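Local coordinates for Low temperature requirement C protein (Listeria monocytogenes, PDB 1Y9I) that probably acts as a phosphatidylglycerophosphatase, a helical, tetrameric enzyme of lipid metabolism that holds calcium and magnesium ions at a binuclear metal site, at residues I19-E24 / L71-E76; G110-T115 / A154-A159; L31-Q36 / P41-D46. One frame throughout, in Å; residues are numbered along the deposited sequence.

Interaction 1: residues I19-E24 / L71-E76; sequences IERGVE and LDVMAE
R21, in the Schellman motif that closes helix 9-20, reaches across to E76 in the last turn of helix 59-76, and a two-pronged salt bridge joins the two helix ends. G22 suits this motif because it adopts a positive phi that glycine tolerates easily, and its N bonds back to I19 O at 2.9 Å. R21, just before this glycine, points toward helix 59-76, and its long side chain bridges the gap. The chain bends at chi2 and again at chi3 (-75°), which brings the guanidinium end-on to the carboxylate. R21 NH1 bonds to E76 OE1 at 3.0 Å and R21 NH2 to E76 OE2 at the same 3.0 Å, each with an N-H...O angle of 155°. The two flat groups are not coplanar: their planes stand 66° apart, and the nitrogens meet both oxygens from above the carboxylate plane. E76 comes from the opposite direction with its chain extended beyond CG. Its OE2 has a further partner in the backbone N of V139, so this oxygen is gripped by two donors. V73, a branched residue, lays CG2 over one guanidinium face, offset toward its rim and 3.8 Å from R21 NH1, while E76 and a water take the edge. D72 belongs to the polar network too. Its carboxylate accepts bonds from the backbone N of F142 and of L143, and so probably helps to position the loop end and the start of helix 143-160, which carry the magnesium ligands T141, D144 and D145; the D72 side chain lies about 7 Å from the magnesium ion. R21 is tied to D72 through that one water in the guanidinium plane, which accepts from R21 NE at 2.9 Å and donates to D72 OD2 at 2.8 Å.

Interaction 2: residues G110-T115 / A154-A159; sequences GSIGFT and AASRLA
I112 meets S156 with the longer branch of its side chain, in the turn that leads into helix 114-123. From CB, that branch starts in the crowded position between the backbone N and the carbonyl carbon (chi1 66°), which sends it toward helix 143-160. CG1 comes first and lies 3.2 Å from S156 OG. The chain then continues extended, and CD1 at its tip remains beside the same hydroxyl, 3.3 Å from S156 OG. Beyond the serine, CD1 approaches the methyl of A159, one helical turn further on, at 4.3 Å from A159 CB. CG1 and CD1 thus both lie against the serine oxygen, closely for carbon-oxygen contacts, but its polarity is satisfied elsewhere: S156 OG is anti to its own backbone N (chi1 172°) and donates a hydrogen bond to the backbone O of Y109, just before the turn.

The contact belongs to the helical bundle, where the long helix 143-160 presents small residues to its neighbours. Serine and alanine suit this face because they let the chains come near, and on the other side G113 does the same. Its CA sits 5.3 Å from the CA of S156 and 4.4 Å from S156 CB; G113 brings no side chain of its own, and a CB there would point at S156. G110 takes up a backbone conformation, with positive phi, that favours glycine. The turn also lies at subunit interfaces. I112 packs on L94 of the third subunit, S111 OG bonds to G96 O of that same subunit, and S111 N bonds to E60 OE2 of the fourth. Within the turn, S111 CA rests 3.5 Å above the plane of the F114 ring, over its centre.

Interaction 3: residues L31-Q36 / P41-D46; sequences LVLFLQ and PGLELD
L33 and L43 run alongside one another, pointing opposite ways, where the loop leading into helix 45-56 packs back on the end of helix 25-36. Both leucines have the same shape: CG lies opposite the backbone N, with chi1 of -176° in L33 and -179° in L43, and chi2 takes a similar value in each. Although the CB of L33 does not point at the loop, this conformation swings CD1 round to it. There CD1 touches backbone as well as side chain, lying 3.4 Å from L43 O, 3.9 Å from L43 CG and 4.1 Å from the carbonyl carbon of E44. One methyl thus presses on a short run of peptide, a task for which leucine, long enough and branched at its end, is well suited. L43 points its own CB at the helix, and its CD2 settles on the aliphatic start of Q36, 3.6 Å from Q36 CB. Q36 plays a double part: its CB serves L43, while the chain bends at chi2 (-79°) and leads the amide away, so that NE2 bonds to A155 O on helix 143-160.

This is a junction of two consecutive helices and their connecting loop, on the surface of the bundle. L33 and L43 both also touch C48 of helix 45-56, and L45 turns back onto D26, A29 and E30 of helix 25-36, so all three leucines take part. G42, with its positive phi, helps the loop to turn. No hydrogen bond or salt bridge joins the two segments; non-directional van der Waals packing, methyl against carbonyl included, holds them, with only partial shielding from water.

Overall arrangement
Interaction 3 joins consecutive helices of the bundle, while interactions 1 and 2 join parts distant in sequence. Along the chain, 19-24 comes first, then both segments of interaction 3, then 71-76, and finally interaction 2. Interaction 1 lies on the opposite side of the chain's centre from the others, its centre about 25 Å from that of interaction 2 and about 26 Å from that of interaction 3, and it is the one near the magnesium ion. Interactions 2 and 3 have centres about 13 Å apart and touch through helices 25-36 and 143-160, where A154 CB packs 3.5 Å from V32 CG2. Helix 143-160 thus links the two ends: R21 touches L143 at its start, whereas interaction 2 uses its last turns.

Interaction 1: residues I19-E24 / L71-E76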
ATOM      1  N   ILE A  19      -8.309  22.679  12.024  1.00 27.45           N
ATOM      2  CA  ILE A  19      -8.926  24.004  12.038  1.00 30.98           C
ATOM      3  C   ILE A  19      -7.879  25.081  12.300  1.00 31.59           C
ATOM      4  O   ILE A  19      -7.875  26.126  11.649  1.00 33.25           O
ATOM      5  CB  ILE A  19     -10.039  24.080  13.110  1.00 31.15           C
ATOM      6  CG1 ILE A  19     -11.190  23.151  12.709  1.00 31.18           C
ATOM      7  CG2 ILE A  19     -10.526  25.526  13.270  1.00 32.63           C
ATOM      8  CD1 ILE A  19     -12.283  23.014  13.744  1.00 32.67           C
ATOM      9  N   GLU A  20      -6.987  24.813  13.246  1.00 32.34           N
ATOM     10  CA  GLU A  20      -5.921  25.748  13.579  1.00 32.51           C
ATOM     11  C   GLU A  20      -5.014  25.992  12.371  1.00 31.56           C
ATOM     12  O   GLU A  20      -4.453  27.081  12.213  1.00 30.83           O
ATOM     13  CB  GLU A  20      -5.104  25.201  14.756  1.00 35.27           C
ATOM     14  CG  GLU A  20      -3.814  25.949  15.038  1.00 39.87           C
ATOM     15  CD  GLU A  20      -3.143  25.492  16.321  1.00 41.08           C
ATOM     16  OE1 GLU A  20      -1.959  25.832  16.528  1.00 43.82           O
ATOM     17  OE2 GLU A  20      -3.799  24.799  17.127  1.00 42.95           O
ATOM     18  N   ARG A  21      -4.874  24.981  11.516  1.00 27.43           N
ATOM     19  CA  ARG A  21      -4.040  25.112  10.328  1.00 27.89           C
ATOM     20  C   ARG A  21      -4.798  25.791   9.190  1.00 26.76           C
ATOM     21  O   ARG A  21      -4.250  26.008   8.110  1.00 28.54           O
ATOM     22  CB  ARG A  21      -3.520  23.739   9.882  1.00 27.34           C
ATOM     23  CG  ARG A  21      -2.612  23.076  10.914  1.00 27.96           C
ATOM     24  CD  ARG A  21      -1.390  23.942  11.230  1.00 27.08           C
ATOM     25  NE  ARG A  21      -0.400  23.914  10.161  1.00 26.19           N
ATOM     26  CZ  ARG A  21       0.682  24.686  10.111  1.00 26.33           C
ATOM     27  NH1 ARG A  21       0.923  25.566  11.075  1.00 27.08           N
ATOM     28  NH2 ARG A  21       1.533  24.565   9.102  1.00 26.84           N
ATOM     29  N   GLY A  22      -6.061  26.122   9.439  1.00 27.74           N
ATOM     30  CA  GLY A  22      -6.860  26.811   8.439  1.00 29.42           C
ATOM     31  C   GLY A  22      -7.803  25.974   7.600  1.00 28.74           C
ATOM     32  O   GLY A  22      -8.317  26.455   6.592  1.00 30.21           O
ATOM     33  N   VAL A  23      -8.042  24.731   8.003  1.00 28.02           N
ATOM     34  CA  VAL A  23      -8.934  23.857   7.246  1.00 26.30           C
ATOM     35  C   VAL A  23     -10.211  23.541   8.016  1.00 27.16           C
ATOM     36  O   VAL A  23     -10.176  22.922   9.076  1.00 28.73           O
ATOM     37  CB  VAL A  23      -8.229  22.533   6.874  1.00 26.60           C
ATOM     38  CG1 VAL A  23      -9.125  21.699   5.966  1.00 24.11           C
ATOM     39  CG2 VAL A  23      -6.910  22.832   6.179  1.00 24.43           C
ATOM     40  N   GLU A  24     -11.342  23.979   7.475  1.00 27.39           N
ATOM     41  CA  GLU A  24     -12.630  23.740   8.110  1.00 27.51           C
ATOM     42  C   GLU A  24     -13.285  22.529   7.449  1.00 26.61           C
ATOM     43  O   GLU A  24     -12.961  22.182   6.314  1.00 24.10           O
ATOM     44  CB  GLU A  24     -13.536  24.965   7.941  1.00 30.97           C
ATOM     45  CG  GLU A  24     -13.000  26.271   8.533  1.00 34.24           C
ATOM     46  CD  GLU A  24     -13.007  26.288  10.052  1.00 36.20           C
ATOM     47  OE1 GLU A  24     -13.838  25.577  10.658  1.00 39.02           O
ATOM     48  OE2 GLU A  24     -12.194  27.029  10.646  1.00 37.92           O
ATOM     49  N   LEU A  71       4.829  17.385  11.735  1.00 21.30           N
ATOM     50  CA  LEU A  71       6.026  17.552  10.927  1.00 19.88           C
ATOM     51  C   LEU A  71       6.034  18.894  10.195  1.00 21.22           C
ATOM     52  O   LEU A  71       7.075  19.553  10.123  1.00 24.65           O
ATOM     53  CB  LEU A  71       6.170  16.382   9.936  1.00 19.80           C
ATOM     54  CG  LEU A  71       6.575  15.040  10.571  1.00 19.69           C
ATOM     55  CD1 LEU A  71       6.454  13.898   9.544  1.00 16.26           C
ATOM     56  CD2 LEU A  71       8.005  15.138  11.094  1.00 21.01           C
ATOM     57  N   ASP A  72       4.888  19.305   9.652  1.00 20.57           N
ATOM     58  CA  ASP A  72       4.803  20.596   8.961  1.00 20.88           C
ATOM     59  C   ASP A  72       5.183  21.739   9.899  1.00 22.48           C
ATOM     60  O   ASP A  72       5.959  22.633   9.541  1.00 22.11           O
ATOM     61  CB  ASP A  72       3.376  20.873   8.476  1.00 22.10           C
ATOM     62  CG  ASP A  72       2.980  20.026   7.297  1.00 20.87           C
ATOM     63  OD1 ASP A  72       3.876  19.445   6.654  1.00 24.64           O
ATOM     64  OD2 ASP A  72       1.762  19.962   7.007  1.00 25.43           O
ATOM     65  N   VAL A  73       4.587  21.707  11.087  1.00 23.22           N
ATOM     66  CA  VAL A  73       4.799  22.721  12.115  1.00 25.56           C
ATOM     67  C   VAL A  73       6.257  22.784  12.549  1.00 26.57           C
ATOM     68  O   VAL A  73       6.817  23.868  12.717  1.00 28.86           O
ATOM     69  CB  VAL A  73       3.888  22.444  13.335  1.00 26.24           C
ATOM     70  CG1 VAL A  73       4.200  23.413  14.473  1.00 28.02           C
ATOM     71  CG2 VAL A  73       2.426  22.577  12.922  1.00 27.31           C
HETATM   72  N   MSE A  74       6.879  21.625  12.724  1.00 26.80           N
HETATM   73  CA  MSE A  74       8.281  21.591  13.119  1.00 28.38           C
HETATM   74  C   MSE A  74       9.144  22.186  12.007  1.00 27.17           C
HETATM   75  O   MSE A  74      10.142  22.856  12.272  1.00 26.73           O
HETATM   76  CB  MSE A  74       8.715  20.152  13.422  1.00 31.83           C
HETATM   77  CG  MSE A  74       8.118  19.597  14.701  1.00 38.56           C
HETATM   78 SE   MSE A  74       8.622  20.688  16.230  1.00 52.11          SE
HETATM   79  CE  MSE A  74       8.275  19.415  17.653  1.00 44.63           C
ATOM     80  N   ALA A  75       8.742  21.952  10.762  1.00 25.56           N
ATOM     81  CA  ALA A  75       9.465  22.473   9.614  1.00 24.61           C
ATOM     82  C   ALA A  75       9.367  24.002   9.579  1.00 26.17           C
ATOM     83  O   ALA A  75      10.346  24.692   9.260  1.00 25.05           O
ATOM     84  CB  ALA A  75       8.898  21.875   8.325  1.00 25.10           C
ATOM     85  N   GLU A  76       8.188  24.526   9.906  1.00 26.17           N
ATOM     86  CA  GLU A  76       7.976  25.974   9.923  1.00 29.38           C
ATOM     87  C   GLU A  76       8.834  26.633  10.993  1.00 30.38           C
ATOM     88  O   GLU A  76       9.313  27.752  10.811  1.00 30.37           O
ATOM     89  CB  GLU A  76       6.517  26.320  10.222  1.00 30.63           C
ATOM     90  CG  GLU A  76       5.505  25.803   9.227  1.00 34.19           C
ATOM     91  CD  GLU A  76       4.138  26.427   9.433  1.00 35.45           C
ATOM     92  OE1 GLU A  76       3.721  26.576  10.603  1.00 36.28           O
ATOM     93  OE2 GLU A  76       3.475  26.762   8.427  1.00 36.27           O
TER
HETATM   94  O   HOH W   1       0.187  22.135   7.931  1.00 24.52           O

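Interaction 2: residues G110-T115 / A154-A159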
ATOM      1  N   GLY A 110     -10.745   1.819   1.408  1.00 22.16           N
ATOM      2  CA  GLY A 110     -10.373   1.029   0.246  1.00 20.77           C
ATOM      3  C   GLY A 110      -9.730   1.674  -0.965  1.00 18.41           C
ATOM      4  O   GLY A 110      -9.655   2.901  -1.098  1.00 19.10           O
ATOM      5  N   SER A 111      -9.280   0.807  -1.865  1.00 16.36           N
ATOM      6  CA  SER A 111      -8.601   1.203  -3.088  1.00 18.51           C
ATOM      7  C   SER A 111      -9.416   2.044  -4.060  1.00 17.78           C
ATOM      8  O   SER A 111      -8.843   2.721  -4.913  1.00 17.22           O
ATOM      9  CB  SER A 111      -8.097  -0.043  -3.810  1.00 22.20           C
ATOM     10  OG  SER A 111      -9.172  -0.929  -4.064  1.00 25.67           O
ATOM     11  N   ILE A 112     -10.741   2.006  -3.962  1.00 17.52           N
ATOM     12  CA  ILE A 112     -11.533   2.799  -4.896  1.00 20.20           C
ATOM     13  C   ILE A 112     -11.350   4.302  -4.680  1.00 19.06           C
ATOM     14  O   ILE A 112     -11.847   5.117  -5.456  1.00 22.12           O
ATOM     15  CB  ILE A 112     -13.035   2.464  -4.829  1.00 23.26           C
ATOM     16  CG1 ILE A 112     -13.617   2.857  -3.478  1.00 24.91           C
ATOM     17  CG2 ILE A 112     -13.244   0.981  -5.105  1.00 22.73           C
ATOM     18  CD1 ILE A 112     -15.133   2.887  -3.493  1.00 30.50           C
ATOM     19  N   GLY A 113     -10.629   4.668  -3.628  1.00 15.91           N
ATOM     20  CA  GLY A 113     -10.380   6.076  -3.374  1.00 16.41           C
ATOM     21  C   GLY A 113      -9.032   6.522  -3.928  1.00 16.63           C
ATOM     22  O   GLY A 113      -8.747   7.724  -3.985  1.00 17.44           O
ATOM     23  N   PHE A 114      -8.216   5.560  -4.358  1.00 16.12           N
ATOM     24  CA  PHE A 114      -6.875   5.833  -4.895  1.00 17.18           C
ATOM     25  C   PHE A 114      -6.824   6.886  -6.003  1.00 17.09           C
ATOM     26  O   PHE A 114      -6.080   7.853  -5.905  1.00 17.42           O
ATOM     27  CB  PHE A 114      -6.224   4.547  -5.444  1.00 18.33           C
ATOM     28  CG  PHE A 114      -5.809   3.546  -4.390  1.00 20.83           C
ATOM     29  CD1 PHE A 114      -5.905   3.835  -3.029  1.00 19.99           C
ATOM     30  CD2 PHE A 114      -5.302   2.307  -4.774  1.00 20.80           C
ATOM     31  CE1 PHE A 114      -5.495   2.902  -2.064  1.00 20.21           C
ATOM     32  CE2 PHE A 114      -4.891   1.367  -3.819  1.00 21.64           C
ATOM     33  CZ  PHE A 114      -4.990   1.667  -2.461  1.00 19.34           C
ATOM     34  N   THR A 115      -7.603   6.696  -7.066  1.00 16.79           N
ATOM     35  CA  THR A 115      -7.567   7.648  -8.166  1.00 17.77           C
ATOM     36  C   THR A 115      -8.031   9.064  -7.800  1.00 17.01           C
ATOM     37  O   THR A 115      -7.457  10.042  -8.277  1.00 15.00           O
ATOM     38  CB  THR A 115      -8.345   7.105  -9.399  1.00 19.92           C
ATOM     39  OG1 THR A 115      -9.644   6.661  -9.001  1.00 24.01           O
ATOM     40  CG2 THR A 115      -7.588   5.928 -10.014  1.00 21.41           C
ATOM     41  N   ALA A 154     -13.630  10.191   2.014  1.00 15.78           N
ATOM     42  CA  ALA A 154     -15.024  10.571   2.201  1.00 17.06           C
ATOM     43  C   ALA A 154     -15.814  10.289   0.924  1.00 17.04           C
ATOM     44  O   ALA A 154     -16.955   9.836   0.987  1.00 18.45           O
ATOM     45  CB  ALA A 154     -15.123  12.060   2.574  1.00 15.98           C
ATOM     46  N   ALA A 155     -15.209  10.561  -0.231  1.00 16.64           N
ATOM     47  CA  ALA A 155     -15.868  10.306  -1.516  1.00 17.13           C
ATOM     48  C   ALA A 155     -16.100   8.807  -1.698  1.00 18.09           C
ATOM     49  O   ALA A 155     -17.102   8.383  -2.285  1.00 18.59           O
ATOM     50  CB  ALA A 155     -15.015  10.843  -2.667  1.00 16.12           C
ATOM     51  N   SER A 156     -15.167   8.005  -1.195  1.00 17.08           N
ATOM     52  CA  SER A 156     -15.275   6.551  -1.290  1.00 17.28           C
ATOM     53  C   SER A 156     -16.397   6.042  -0.388  1.00 15.36           C
ATOM     54  O   SER A 156     -17.190   5.179  -0.784  1.00 17.55           O
ATOM     55  CB  SER A 156     -13.947   5.906  -0.887  1.00 17.10           C
ATOM     56  OG  SER A 156     -14.086   4.504  -0.794  1.00 25.89           O
ATOM     57  N   ARG A 157     -16.475   6.575   0.828  1.00 15.84           N
ATOM     58  CA  ARG A 157     -17.533   6.149   1.737  1.00 16.67           C
ATOM     59  C   ARG A 157     -18.888   6.475   1.102  1.00 18.33           C
ATOM     60  O   ARG A 157     -19.832   5.686   1.172  1.00 19.24           O
ATOM     61  CB  ARG A 157     -17.406   6.853   3.092  1.00 17.24           C
ATOM     62  CG  ARG A 157     -18.483   6.411   4.090  1.00 20.03           C
ATOM     63  CD  ARG A 157     -18.348   7.097   5.437  1.00 21.04           C
ATOM     64  NE  ARG A 157     -19.286   6.536   6.409  1.00 26.50           N
ATOM     65  CZ  ARG A 157     -20.607   6.684   6.346  1.00 27.99           C
ATOM     66  NH1 ARG A 157     -21.152   7.384   5.359  1.00 26.44           N
ATOM     67  NH2 ARG A 157     -21.386   6.115   7.261  1.00 29.77           N
ATOM     68  N   LEU A 158     -18.967   7.642   0.474  1.00 18.24           N
ATOM     69  CA  LEU A 158     -20.189   8.083  -0.188  1.00 19.74           C
ATOM     70  C   LEU A 158     -20.540   7.095  -1.305  1.00 21.38           C
ATOM     71  O   LEU A 158     -21.685   6.661  -1.419  1.00 22.22           O
ATOM     72  CB  LEU A 158     -19.983   9.496  -0.756  1.00 21.73           C
ATOM     73  CG  LEU A 158     -21.149  10.236  -1.422  1.00 25.89           C
ATOM     74  CD1 LEU A 158     -20.797  11.711  -1.577  1.00 27.81           C
ATOM     75  CD2 LEU A 158     -21.452   9.617  -2.775  1.00 28.94           C
ATOM     76  N   ALA A 159     -19.555   6.738  -2.125  1.00 21.32           N
ATOM     77  CA  ALA A 159     -19.789   5.795  -3.217  1.00 22.12           C
ATOM     78  C   ALA A 159     -20.395   4.502  -2.682  1.00 24.40           C
ATOM     79  O   ALA A 159     -21.340   3.959  -3.267  1.00 24.25           O
ATOM     80  CB  ALA A 159     -18.489   5.499  -3.947  1.00 24.19           C
TER

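Interaction 3: residues L31-Q36 / P41-D46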
ATOM      1  N   LEU A  31     -14.564  19.593  -1.464  1.00 18.51           N
ATOM      2  CA  LEU A  31     -13.693  18.747  -2.276  1.00 17.82           C
ATOM      3  C   LEU A  31     -14.420  17.454  -2.613  1.00 15.54           C
ATOM      4  O   LEU A  31     -14.313  16.938  -3.723  1.00 17.75           O
ATOM      5  CB  LEU A  31     -12.396  18.417  -1.514  1.00 16.45           C
ATOM      6  CG  LEU A  31     -11.428  19.561  -1.179  1.00 17.02           C
ATOM      7  CD1 LEU A  31     -10.189  19.002  -0.446  1.00 16.03           C
ATOM      8  CD2 LEU A  31     -11.006  20.262  -2.454  1.00 19.49           C
ATOM      9  N   VAL A  32     -15.140  16.916  -1.638  1.00 17.55           N
ATOM     10  CA  VAL A  32     -15.889  15.687  -1.859  1.00 18.99           C
ATOM     11  C   VAL A  32     -16.950  15.974  -2.921  1.00 19.65           C
ATOM     12  O   VAL A  32     -17.203  15.154  -3.801  1.00 19.73           O
ATOM     13  CB  VAL A  32     -16.576  15.214  -0.565  1.00 18.11           C
ATOM     14  CG1 VAL A  32     -17.446  13.994  -0.852  1.00 18.13           C
ATOM     15  CG2 VAL A  32     -15.524  14.884   0.494  1.00 17.99           C
ATOM     16  N   LEU A  33     -17.567  17.148  -2.836  1.00 21.75           N
ATOM     17  CA  LEU A  33     -18.594  17.539  -3.801  1.00 21.37           C
ATOM     18  C   LEU A  33     -17.954  17.598  -5.191  1.00 23.23           C
ATOM     19  O   LEU A  33     -18.512  17.101  -6.170  1.00 22.09           O
ATOM     20  CB  LEU A  33     -19.173  18.909  -3.425  1.00 24.52           C
ATOM     21  CG  LEU A  33     -20.330  19.440  -4.279  1.00 23.80           C
ATOM     22  CD1 LEU A  33     -21.529  18.514  -4.153  1.00 24.59           C
ATOM     23  CD2 LEU A  33     -20.695  20.846  -3.823  1.00 28.12           C
ATOM     24  N   PHE A  34     -16.767  18.197  -5.257  1.00 23.59           N
ATOM     25  CA  PHE A  34     -16.018  18.332  -6.506  1.00 24.71           C
ATOM     26  C   PHE A  34     -15.721  16.964  -7.127  1.00 23.49           C
ATOM     27  O   PHE A  34     -15.761  16.794  -8.348  1.00 23.05           O
ATOM     28  CB  PHE A  34     -14.698  19.058  -6.226  1.00 27.73           C
ATOM     29  CG  PHE A  34     -13.816  19.203  -7.430  1.00 30.96           C
ATOM     30  CD1 PHE A  34     -14.055  20.201  -8.371  1.00 32.97           C
ATOM     31  CD2 PHE A  34     -12.745  18.341  -7.625  1.00 31.77           C
ATOM     32  CE1 PHE A  34     -13.238  20.337  -9.491  1.00 35.55           C
ATOM     33  CE2 PHE A  34     -11.923  18.466  -8.741  1.00 33.95           C
ATOM     34  CZ  PHE A  34     -12.171  19.468  -9.675  1.00 34.97           C
ATOM     35  N   LEU A  35     -15.418  15.991  -6.275  1.00 21.06           N
ATOM     36  CA  LEU A  35     -15.099  14.640  -6.728  1.00 20.93           C
ATOM     37  C   LEU A  35     -16.284  13.775  -7.149  1.00 23.29           C
ATOM     38  O   LEU A  35     -16.155  12.943  -8.050  1.00 24.50           O
ATOM     39  CB  LEU A  35     -14.358  13.888  -5.629  1.00 19.44           C
ATOM     40  CG  LEU A  35     -12.962  14.366  -5.242  1.00 19.30           C
ATOM     41  CD1 LEU A  35     -12.464  13.547  -4.058  1.00 18.30           C
ATOM     42  CD2 LEU A  35     -12.027  14.208  -6.428  1.00 20.95           C
ATOM     43  N   GLN A  36     -17.429  13.956  -6.495  1.00 22.66           N
ATOM     44  CA  GLN A  36     -18.590  13.116  -6.773  1.00 23.84           C
ATOM     45  C   GLN A  36     -19.790  13.732  -7.487  1.00 24.63           C
ATOM     46  O   GLN A  36     -20.663  12.999  -7.950  1.00 23.08           O
ATOM     47  CB  GLN A  36     -19.073  12.487  -5.463  1.00 24.84           C
ATOM     48  CG  GLN A  36     -18.151  11.411  -4.913  1.00 27.51           C
ATOM     49  CD  GLN A  36     -18.331  10.084  -5.622  1.00 29.04           C
ATOM     50  OE1 GLN A  36     -18.421  10.033  -6.847  1.00 32.17           O
ATOM     51  NE2 GLN A  36     -18.381   9.001  -4.854  1.00 30.21           N
ATOM     52  N   PRO A  41     -25.626  13.639 -10.011  1.00 33.60           N
ATOM     53  CA  PRO A  41     -26.225  14.961 -10.202  1.00 32.96           C
ATOM     54  C   PRO A  41     -27.173  15.322  -9.063  1.00 32.03           C
ATOM     55  O   PRO A  41     -27.893  14.466  -8.545  1.00 29.65           O
ATOM     56  CB  PRO A  41     -26.927  14.829 -11.554  1.00 35.29           C
ATOM     57  CG  PRO A  41     -27.258  13.364 -11.630  1.00 35.23           C
ATOM     58  CD  PRO A  41     -25.993  12.728 -11.109  1.00 35.72           C
ATOM     59  N   GLY A  42     -27.153  16.589  -8.662  1.00 31.53           N
ATOM     60  CA  GLY A  42     -28.013  17.024  -7.578  1.00 32.03           C
ATOM     61  C   GLY A  42     -27.366  16.872  -6.212  1.00 32.09           C
ATOM     62  O   GLY A  42     -27.910  17.332  -5.206  1.00 31.10           O
ATOM     63  N   LEU A  43     -26.205  16.221  -6.169  1.00 29.53           N
ATOM     64  CA  LEU A  43     -25.482  16.021  -4.911  1.00 28.51           C
ATOM     65  C   LEU A  43     -25.263  17.368  -4.230  1.00 27.74           C
ATOM     66  O   LEU A  43     -24.842  18.331  -4.868  1.00 27.99           O
ATOM     67  CB  LEU A  43     -24.127  15.349  -5.177  1.00 29.26           C
ATOM     68  CG  LEU A  43     -23.228  15.037  -3.972  1.00 28.95           C
ATOM     69  CD1 LEU A  43     -23.880  13.977  -3.101  1.00 30.01           C
ATOM     70  CD2 LEU A  43     -21.864  14.553  -4.461  1.00 28.80           C
ATOM     71  N   GLU A  44     -25.559  17.434  -2.937  1.00 27.86           N
ATOM     72  CA  GLU A  44     -25.391  18.668  -2.180  1.00 28.95           C
ATOM     73  C   GLU A  44     -24.308  18.527  -1.116  1.00 29.09           C
ATOM     74  O   GLU A  44     -23.873  17.419  -0.795  1.00 27.58           O
ATOM     75  CB  GLU A  44     -26.721  19.083  -1.540  1.00 30.10           C
ATOM     76  CG  GLU A  44     -27.799  19.440  -2.560  1.00 32.59           C
ATOM     77  CD  GLU A  44     -29.111  19.860  -1.916  1.00 34.85           C
ATOM     78  OE1 GLU A  44     -29.631  19.104  -1.071  1.00 36.84           O
ATOM     79  OE2 GLU A  44     -29.625  20.947  -2.258  1.00 34.44           O
ATOM     80  N   LEU A  45     -23.890  19.659  -0.566  1.00 30.17           N
ATOM     81  CA  LEU A  45     -22.829  19.700   0.435  1.00 31.08           C
ATOM     82  C   LEU A  45     -23.072  18.939   1.736  1.00 30.74           C
ATOM     83  O   LEU A  45     -22.150  18.332   2.278  1.00 29.71           O
ATOM     84  CB  LEU A  45     -22.499  21.157   0.767  1.00 33.24           C
ATOM     85  CG  LEU A  45     -21.185  21.388   1.516  1.00 36.55           C
ATOM     86  CD1 LEU A  45     -20.022  20.959   0.629  1.00 34.39           C
ATOM     87  CD2 LEU A  45     -21.053  22.855   1.895  1.00 36.04           C
ATOM     88  N   ASP A  46     -24.302  18.955   2.237  1.00 29.87           N
ATOM     89  CA  ASP A  46     -24.599  18.291   3.505  1.00 30.48           C
ATOM     90  C   ASP A  46     -24.159  16.832   3.615  1.00 28.68           C
ATOM     91  O   ASP A  46     -23.479  16.464   4.576  1.00 27.93           O
ATOM     92  CB  ASP A  46     -26.092  18.384   3.831  1.00 33.62           C
ATOM     93  CG  ASP A  46     -26.402  17.929   5.248  1.00 36.60           C
ATOM     94  OD1 ASP A  46     -25.941  18.594   6.202  1.00 39.15           O
ATOM     95  OD2 ASP A  46     -27.098  16.906   5.413  1.00 39.53           O
TER